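Local coordinates for glycoside hydrolase family protein (Novosphingobium sp. PP1Y, PDB 6Q2F) that hydrolyses glycosides as an alpha-L-rhamnosidase, probably releasing terminal alpha-L-rhamnose from its substrates, at residues P96-H101 with H682-D687; A243-G248 with V368-L373; V276-V281 with L309-V314. All coordinates share one frame; numbering follows the deposited sequence.

Overall arrangement
The three contacts belong to two separate parts of one large glycosidase. Contact 1 joins loops that follow two strands of the parallel eight-stranded barrel, the same barrel that contributes Asp503, Ser504, Glu583, Glu586 and Glu644 to a sodium site. Contacts 2 and 3 lie in a beta sandwich inserted in the sequence between the two segments of contact 1, their centres about 51 and 45 Å from its centre. These two are immediate neighbours, with centres about 10 Å apart. Strands 366-374 and 268-277 pair in one sheet, Phe277 N lying 2.9 Å from Gln370 O in a probable hydrogen bond, and Phe371 of contact 2 packs on Val276 of contact 3.

Contact 1. Residues P96-H101 with H682-D687; sequences PQIVDH and HVPVDD
Ile98 and Val99 press against Pro684 and Val685 in a small apolar cluster where two loops of the barrel meet. Ile98 extends its CD1 methyl to Val685 CG2, 3.6 Å away, and also reaches Pro684 CG at 3.9 Å. Its CG1 branch sits between the backbone N and the carbonyl carbon (chi1 65°), which turns that methyl across the proline-valine pair. Val99 meets the same proline at about a right angle, CG1 to Pro684 CB at 3.5 Å, somewhat closer than usual carbon packing. Beside this cluster a water lies 3.0 Å from Ile98 O and 3.1 Å from Asp687 OD1, placed to donate to either, although it has more acceptors nearby than protons.

The next shell fixes the backbones. Gln97 NE2 donates to Val99 O at 2.9 Å, almost straight at 164°, with the oxygen lying in the amide plane. Asn65 holds Ile98 N and Pro96 O, while Thr67 holds Pro684 O. Asp686 forms salt bridges with Lys73 and Arg703, and Trp1115 of strand 1115-1116 touches Ile98 from a distant part of the sequence. The loops follow strands 85-91 and 674-677 of the barrel. Across their junction the closest side-chain contacts are all between apolar groups, and polarity enters through water at its margin and through residues that hold each loop in shape.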
# COMPACT_ATOMS: atom_id res chain seq x y z
N PRO A 96 7.03 -26.84 -8.34
CA PRO A 96 7.39 -28.26 -8.47
C PRO A 96 7.20 -28.99 -7.15
O PRO A 96 7.37 -28.43 -6.06
CB PRO A 96 8.87 -28.23 -8.89
CG PRO A 96 9.06 -26.84 -9.48
CD PRO A 96 8.15 -25.96 -8.68
N GLN A 97 6.79 -30.25 -7.26
CA GLN A 97 6.59 -31.09 -6.09
C GLN A 97 7.94 -31.62 -5.64
O GLN A 97 8.59 -32.37 -6.37
CB GLN A 97 5.63 -32.23 -6.41
CG GLN A 97 5.22 -33.01 -5.18
CD GLN A 97 4.38 -34.22 -5.52
OE1 GLN A 97 3.57 -34.19 -6.45
NE2 GLN A 97 4.58 -35.31 -4.77
N ILE A 98 8.37 -31.22 -4.45
CA ILE A 98 9.59 -31.72 -3.85
C ILE A 98 9.31 -32.48 -2.58
O ILE A 98 10.25 -32.92 -1.90
CB ILE A 98 10.59 -30.57 -3.59
CG1 ILE A 98 10.02 -29.62 -2.54
CG2 ILE A 98 10.80 -29.80 -4.87
CD1 ILE A 98 11.08 -28.72 -1.91
N VAL A 99 8.05 -32.65 -2.22
CA VAL A 99 7.67 -33.53 -1.15
C VAL A 99 7.12 -34.81 -1.75
O VAL A 99 6.71 -34.89 -2.91
CB VAL A 99 6.62 -32.87 -0.23
CG1 VAL A 99 7.20 -31.62 0.38
CG2 VAL A 99 5.35 -32.58 -1.02
N ASP A 100 7.10 -35.85 -0.91
CA ASP A 100 6.56 -37.14 -1.31
C ASP A 100 5.10 -37.03 -1.75
O ASP A 100 4.69 -37.67 -2.72
CB ASP A 100 6.72 -38.10 -0.14
CG ASP A 100 6.23 -39.47 -0.46
OD1 ASP A 100 5.02 -39.70 -0.27
OD2 ASP A 100 7.05 -40.31 -0.89
N HIS A 101 4.31 -36.20 -1.07
CA HIS A 101 2.93 -35.97 -1.48
C HIS A 101 2.46 -34.58 -1.03
O HIS A 101 2.65 -34.19 0.13
CB HIS A 101 2.00 -37.04 -0.91
CG HIS A 101 2.11 -37.21 0.57
ND1 HIS A 101 3.12 -37.95 1.16
CD2 HIS A 101 1.33 -36.75 1.58
CE1 HIS A 101 2.96 -37.93 2.48
NE2 HIS A 101 1.89 -37.21 2.76
N HIS A 682 7.99 -21.62 3.48
CA HIS A 682 8.13 -22.84 4.27
C HIS A 682 9.04 -23.84 3.56
O HIS A 682 8.86 -24.10 2.36
CB HIS A 682 6.76 -23.46 4.51
CG HIS A 682 6.81 -24.91 4.90
ND1 HIS A 682 7.53 -25.36 5.98
CD2 HIS A 682 6.20 -25.99 4.37
CE1 HIS A 682 7.38 -26.66 6.10
NE2 HIS A 682 6.57 -27.07 5.14
N VAL A 683 9.99 -24.40 4.31
CA VAL A 683 10.95 -25.36 3.79
C VAL A 683 10.50 -26.76 4.19
O VAL A 683 10.65 -27.16 5.35
CB VAL A 683 12.37 -25.07 4.31
CG1 VAL A 683 13.35 -26.15 3.85
CG2 VAL A 683 12.80 -23.69 3.87
N PRO A 684 9.91 -27.53 3.28
CA PRO A 684 9.37 -28.84 3.67
C PRO A 684 10.40 -29.96 3.74
O PRO A 684 10.16 -30.93 4.47
CB PRO A 684 8.34 -29.14 2.57
CG PRO A 684 9.00 -28.53 1.37
CD PRO A 684 9.53 -27.19 1.90
N VAL A 685 11.50 -29.86 3.01
CA VAL A 685 12.54 -30.89 2.99
C VAL A 685 13.89 -30.19 2.99
O VAL A 685 14.03 -29.07 2.48
CB VAL A 685 12.41 -31.83 1.76
CG1 VAL A 685 11.06 -32.55 1.76
CG2 VAL A 685 12.54 -31.06 0.47
N ASP A 686 14.90 -30.84 3.58
CA ASP A 686 16.18 -30.17 3.76
C ASP A 686 17.11 -30.27 2.54
O ASP A 686 17.95 -29.39 2.37
CB ASP A 686 16.91 -30.74 4.99
CG ASP A 686 16.11 -30.56 6.28
OD1 ASP A 686 15.16 -29.74 6.30
OD2 ASP A 686 16.43 -31.22 7.29
N ASP A 687 16.93 -31.27 1.67
CA ASP A 687 17.95 -31.61 0.68
C ASP A 687 18.06 -30.57 -0.43
O ASP A 687 19.16 -30.32 -0.93
CB ASP A 687 17.67 -32.99 0.06
CG ASP A 687 16.20 -33.16 -0.39
OD1 ASP A 687 15.48 -32.15 -0.55
OD2 ASP A 687 15.76 -34.31 -0.58
O HOH W 1 13.20 -33.22 -2.39

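Contact 2. Residues A243-G248 with V368-L373; sequences ADIAGG and VGQFEL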
# COMPACT_ATOMS: atom_id res chain seq x y z
N ALA A 243 -27.35 -4.69 -29.09
CA ALA A 243 -27.54 -5.10 -27.70
C ALA A 243 -26.25 -5.63 -27.09
O ALA A 243 -26.10 -5.62 -25.87
CB ALA A 243 -28.64 -6.16 -27.62
N ASP A 244 -25.31 -6.10 -27.93
CA ASP A 244 -24.01 -6.60 -27.50
C ASP A 244 -22.97 -5.49 -27.64
O ASP A 244 -22.41 -5.28 -28.72
CB ASP A 244 -23.62 -7.83 -28.31
CG ASP A 244 -22.27 -8.40 -27.90
OD1 ASP A 244 -21.76 -8.00 -26.83
OD2 ASP A 244 -21.73 -9.26 -28.63
N ILE A 245 -22.69 -4.80 -26.53
CA ILE A 245 -21.66 -3.76 -26.52
C ILE A 245 -20.26 -4.32 -26.67
O ILE A 245 -19.32 -3.55 -26.94
CB ILE A 245 -21.75 -2.92 -25.23
CG1 ILE A 245 -21.63 -3.82 -23.99
CG2 ILE A 245 -23.06 -2.14 -25.18
CD1 ILE A 245 -21.94 -3.12 -22.70
N ALA A 246 -20.07 -5.63 -26.50
CA ALA A 246 -18.78 -6.26 -26.77
C ALA A 246 -18.63 -6.73 -28.21
O ALA A 246 -17.53 -7.12 -28.60
CB ALA A 246 -18.57 -7.45 -25.83
N GLY A 247 -19.71 -6.72 -28.99
CA GLY A 247 -19.64 -7.20 -30.36
C GLY A 247 -20.02 -6.16 -31.38
O GLY A 247 -21.20 -5.79 -31.49
N GLY A 248 -19.04 -5.67 -32.13
CA GLY A 248 -19.30 -4.64 -33.11
C GLY A 248 -18.61 -4.90 -34.43
O GLY A 248 -18.98 -5.82 -35.16
N VAL A 368 -14.16 -2.87 -32.22
CA VAL A 368 -14.80 -1.81 -31.49
C VAL A 368 -16.18 -2.38 -31.26
O VAL A 368 -16.93 -2.54 -32.17
CB VAL A 368 -14.88 -0.54 -32.28
CG1 VAL A 368 -15.83 0.43 -31.63
CG2 VAL A 368 -13.51 0.07 -32.38
N GLY A 369 -16.49 -2.71 -30.02
CA GLY A 369 -17.76 -3.33 -29.70
C GLY A 369 -18.94 -2.38 -29.71
O GLY A 369 -20.03 -2.76 -30.15
N GLN A 370 -18.75 -1.16 -29.23
CA GLN A 370 -19.81 -0.17 -29.19
C GLN A 370 -19.25 1.19 -29.58
O GLN A 370 -18.16 1.57 -29.14
CB GLN A 370 -20.45 -0.08 -27.80
CG GLN A 370 -21.60 0.92 -27.71
CD GLN A 370 -22.11 1.09 -26.29
OE1 GLN A 370 -21.39 0.81 -25.34
NE2 GLN A 370 -23.34 1.55 -26.14
N PHE A 371 -20.01 1.92 -30.40
CA PHE A 371 -19.67 3.30 -30.73
C PHE A 371 -21.00 3.99 -31.05
O PHE A 371 -21.52 3.85 -32.16
CB PHE A 371 -18.70 3.39 -31.90
CG PHE A 371 -18.26 4.79 -32.23
CD1 PHE A 371 -18.39 5.81 -31.29
CD2 PHE A 371 -17.73 5.08 -33.47
CE1 PHE A 371 -17.98 7.10 -31.59
CE2 PHE A 371 -17.33 6.38 -33.77
CZ PHE A 371 -17.46 7.38 -32.83
N GLU A 372 -21.53 4.71 -30.07
CA GLU A 372 -22.89 5.23 -30.11
C GLU A 372 -22.86 6.74 -29.92
O GLU A 372 -22.29 7.23 -28.95
CB GLU A 372 -23.74 4.57 -29.03
CG GLU A 372 -25.23 4.88 -29.09
CD GLU A 372 -26.04 3.89 -28.27
OE1 GLU A 372 -25.55 2.76 -28.04
OE2 GLU A 372 -27.17 4.25 -27.86
N LEU A 373 -23.49 7.46 -30.84
CA LEU A 373 -23.64 8.91 -30.73
C LEU A 373 -25.05 9.23 -30.22
O LEU A 373 -26.02 8.57 -30.60
CB LEU A 373 -23.39 9.59 -32.08
CG LEU A 373 -22.08 9.23 -32.78
CD1 LEU A 373 -21.91 10.02 -34.07
CD2 LEU A 373 -20.89 9.46 -31.87
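Gly248 and Gly369 bring their CA atoms within 4.0 Å of each other, so that the type I turn Asp244-Gly247 lies directly on the start of strand 370-373.

Among the side chains, Ile245 and Gln370 run alongside each other, pointing the same way. Ile245 CG2 rests on the carboxamide, 3.4 Å from Gln370 OE1 and 3.5 Å from Gln370 CD. With CG trans to the backbone N (chi1 -178°), Gln370 stays extended beyond, which sets the amide beside that methyl and within bonding distance of Glu372. There Gln370 NE2 donates to Glu372 OE1 at 3.2 Å, the oxygen lying in the amide plane and NE2 coming from above the carboxylate plane. Replacing Gln370 with an alanine would probably open a gap beside Ile245 CG2 and deprive Glu372 OE1 of this donor.

Leu183 packs against both Ile245 and Ala246. An Asx turn braces the turn from within, Asp244 OD1 receiving Ala246 N at 2.9 Å. Gly369 and Gln370 both face Phe277, a classic beta bulge in the antiparallel sheet where strand 366-374 lies between 249-251 and 268-277, part of a sandwich consistent with a galactose-binding-like fold.

Two CA-H...O contacts mark the closeness of the chains, Gly369 CA to Ile245 O at 3.2 Å and Gly248 CA to Val368 O at 3.3 Å. A CB on either glycine would run into a carbonyl oxygen of the opposing segment. Bare CA atoms thus let the turn sit against the strand through carbonyl contacts instead of backbone hydrogen bonds, while Gln370 joins Ile245 to Glu372.

Contact 3. Residues V276-V281 with L309-V314; sequences VFVPNV and LELSNV
Ser312, which backs onto Val281 and Phe277, donates from OG to Val314 O at 3.1 Å, a local bond that ties the bend at 312-314. This segment crosses between the two sheets of a beta sandwich whose strand order is consistent with a galactose-binding-like jelly roll: it leaves strand 303-308, at the edge of the six-stranded sheet, and enters strand 316-325, at the edge of the four-stranded one. Strand 268-277 is the neighbour of 316-325, and its end supplies the facing side chains.

Val276 splits its methyls between two leucines. Its CG1 is anti to the main-chain nitrogen (chi1 173°), so CG2 is left to meet Leu309 CD2 at 3.6 Å, the two side chains crossing nearly at right angles, while CG1 approaches Leu311 CD2 at 4.0 Å. Leu311 uses its other methyl, CD1, on Val278 CG2 at 3.9 Å, and so bridges two valines of the same segment. Farther along, Val281 lays CG2 against the backbone of Ser312, 3.5 Å from Ser312 C, which makes the main chain of the crossing a packing surface in its own right.

Phe277 completes the fit. Its ring extends to the peptides at Asn313 and Val314, meeting them obliquely. Pro279 N lies over one ring face near its rim, and Leu183 also touches the phenylalanine. Thr316 steadies the crossing chain by bonding Glu310 O through OG1 and Val276 through its backbone. Of the ring atoms, Phe277 CE1 comes 3.3 Å from Asn313 O, while Phe277 CD1 lies 3.6 Å from Val314 C.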
# COMPACT_ATOMS: atom_id res chain seq x y z
N VAL A 276 -18.34 4.67 -26.13
CA VAL A 276 -17.44 3.77 -26.85
C VAL A 276 -17.08 2.60 -25.94
O VAL A 276 -16.90 2.78 -24.73
CB VAL A 276 -16.17 4.52 -27.31
CG1 VAL A 276 -15.16 3.56 -27.90
CG2 VAL A 276 -16.53 5.58 -28.33
N PHE A 277 -16.98 1.40 -26.52
CA PHE A 277 -16.33 0.30 -25.83
C PHE A 277 -15.49 -0.51 -26.80
O PHE A 277 -15.96 -0.92 -27.86
CB PHE A 277 -17.32 -0.62 -25.12
CG PHE A 277 -16.66 -1.73 -24.35
CD1 PHE A 277 -15.83 -1.44 -23.28
CD2 PHE A 277 -16.86 -3.05 -24.70
CE1 PHE A 277 -15.21 -2.46 -22.57
CE2 PHE A 277 -16.25 -4.08 -24.00
CZ PHE A 277 -15.42 -3.78 -22.93
N VAL A 278 -14.23 -0.72 -26.42
CA VAL A 278 -13.28 -1.58 -27.12
C VAL A 278 -13.00 -2.77 -26.21
O VAL A 278 -12.38 -2.60 -25.15
CB VAL A 278 -11.99 -0.82 -27.45
CG1 VAL A 278 -10.97 -1.75 -28.12
CG2 VAL A 278 -12.30 0.39 -28.32
N PRO A 279 -13.45 -3.97 -26.55
CA PRO A 279 -13.19 -5.14 -25.70
C PRO A 279 -11.70 -5.34 -25.48
O PRO A 279 -10.88 -4.91 -26.29
CB PRO A 279 -13.81 -6.30 -26.48
CG PRO A 279 -14.86 -5.66 -27.31
CD PRO A 279 -14.34 -4.30 -27.68
N ASN A 280 -11.37 -5.97 -24.36
CA ASN A 280 -10.00 -6.34 -24.01
C ASN A 280 -8.97 -5.25 -24.31
O ASN A 280 -8.14 -5.41 -25.20
CB ASN A 280 -9.59 -7.62 -24.75
CG ASN A 280 -10.72 -8.64 -24.80
OD1 ASN A 280 -11.11 -9.09 -25.87
ND2 ASN A 280 -11.24 -9.02 -23.63
N VAL A 281 -9.04 -4.11 -23.60
CA VAL A 281 -7.98 -3.12 -23.69
C VAL A 281 -6.85 -3.38 -22.70
O VAL A 281 -5.94 -2.56 -22.60
CB VAL A 281 -8.49 -1.68 -23.47
CG1 VAL A 281 -9.60 -1.33 -24.44
CG2 VAL A 281 -8.96 -1.51 -22.04
N LEU A 309 -11.27 10.21 -25.13
CA LEU A 309 -11.96 9.16 -24.38
C LEU A 309 -10.92 8.22 -23.80
O LEU A 309 -10.28 7.47 -24.54
CB LEU A 309 -12.92 8.38 -25.28
CG LEU A 309 -14.11 9.09 -25.93
CD1 LEU A 309 -13.73 9.72 -27.25
CD2 LEU A 309 -15.27 8.12 -26.10
N GLU A 310 -10.74 8.25 -22.47
CA GLU A 310 -9.98 7.19 -21.83
C GLU A 310 -10.78 5.90 -21.90
O GLU A 310 -11.97 5.88 -21.55
CB GLU A 310 -9.66 7.53 -20.37
CG GLU A 310 -8.30 8.18 -20.16
CD GLU A 310 -7.82 8.04 -18.72
OE1 GLU A 310 -7.45 6.91 -18.33
OE2 GLU A 310 -7.81 9.05 -17.99
N LEU A 311 -10.14 4.84 -22.37
CA LEU A 311 -10.80 3.55 -22.56
C LEU A 311 -10.43 2.61 -21.42
O LEU A 311 -9.39 2.76 -20.77
CB LEU A 311 -10.41 2.94 -23.90
CG LEU A 311 -10.84 3.81 -25.09
CD1 LEU A 311 -10.40 3.18 -26.41
CD2 LEU A 311 -12.35 4.05 -25.05
N SER A 312 -11.28 1.65 -21.16
CA SER A 312 -11.07 0.74 -20.08
C SER A 312 -11.87 -0.50 -20.28
O SER A 312 -12.42 -0.71 -21.32
CB SER A 312 -11.50 1.38 -18.77
OG SER A 312 -12.89 1.45 -18.65
N ASN A 313 -11.94 -1.30 -19.24
CA ASN A 313 -12.69 -2.53 -19.23
C ASN A 313 -14.18 -2.32 -19.25
O ASN A 313 -14.91 -3.24 -19.37
CB ASN A 313 -12.25 -3.47 -18.12
CG ASN A 313 -12.71 -3.01 -16.76
OD1 ASN A 313 -12.57 -1.87 -16.43
ND2 ASN A 313 -13.26 -3.91 -15.99
N VAL A 314 -14.63 -1.10 -19.10
CA VAL A 314 -16.05 -0.80 -19.18
C VAL A 314 -16.24 0.32 -20.17
O VAL A 314 -15.30 0.99 -20.47
CB VAL A 314 -16.68 -0.46 -17.84
CG1 VAL A 314 -16.61 -1.65 -16.93
CG2 VAL A 314 -16.02 0.77 -17.26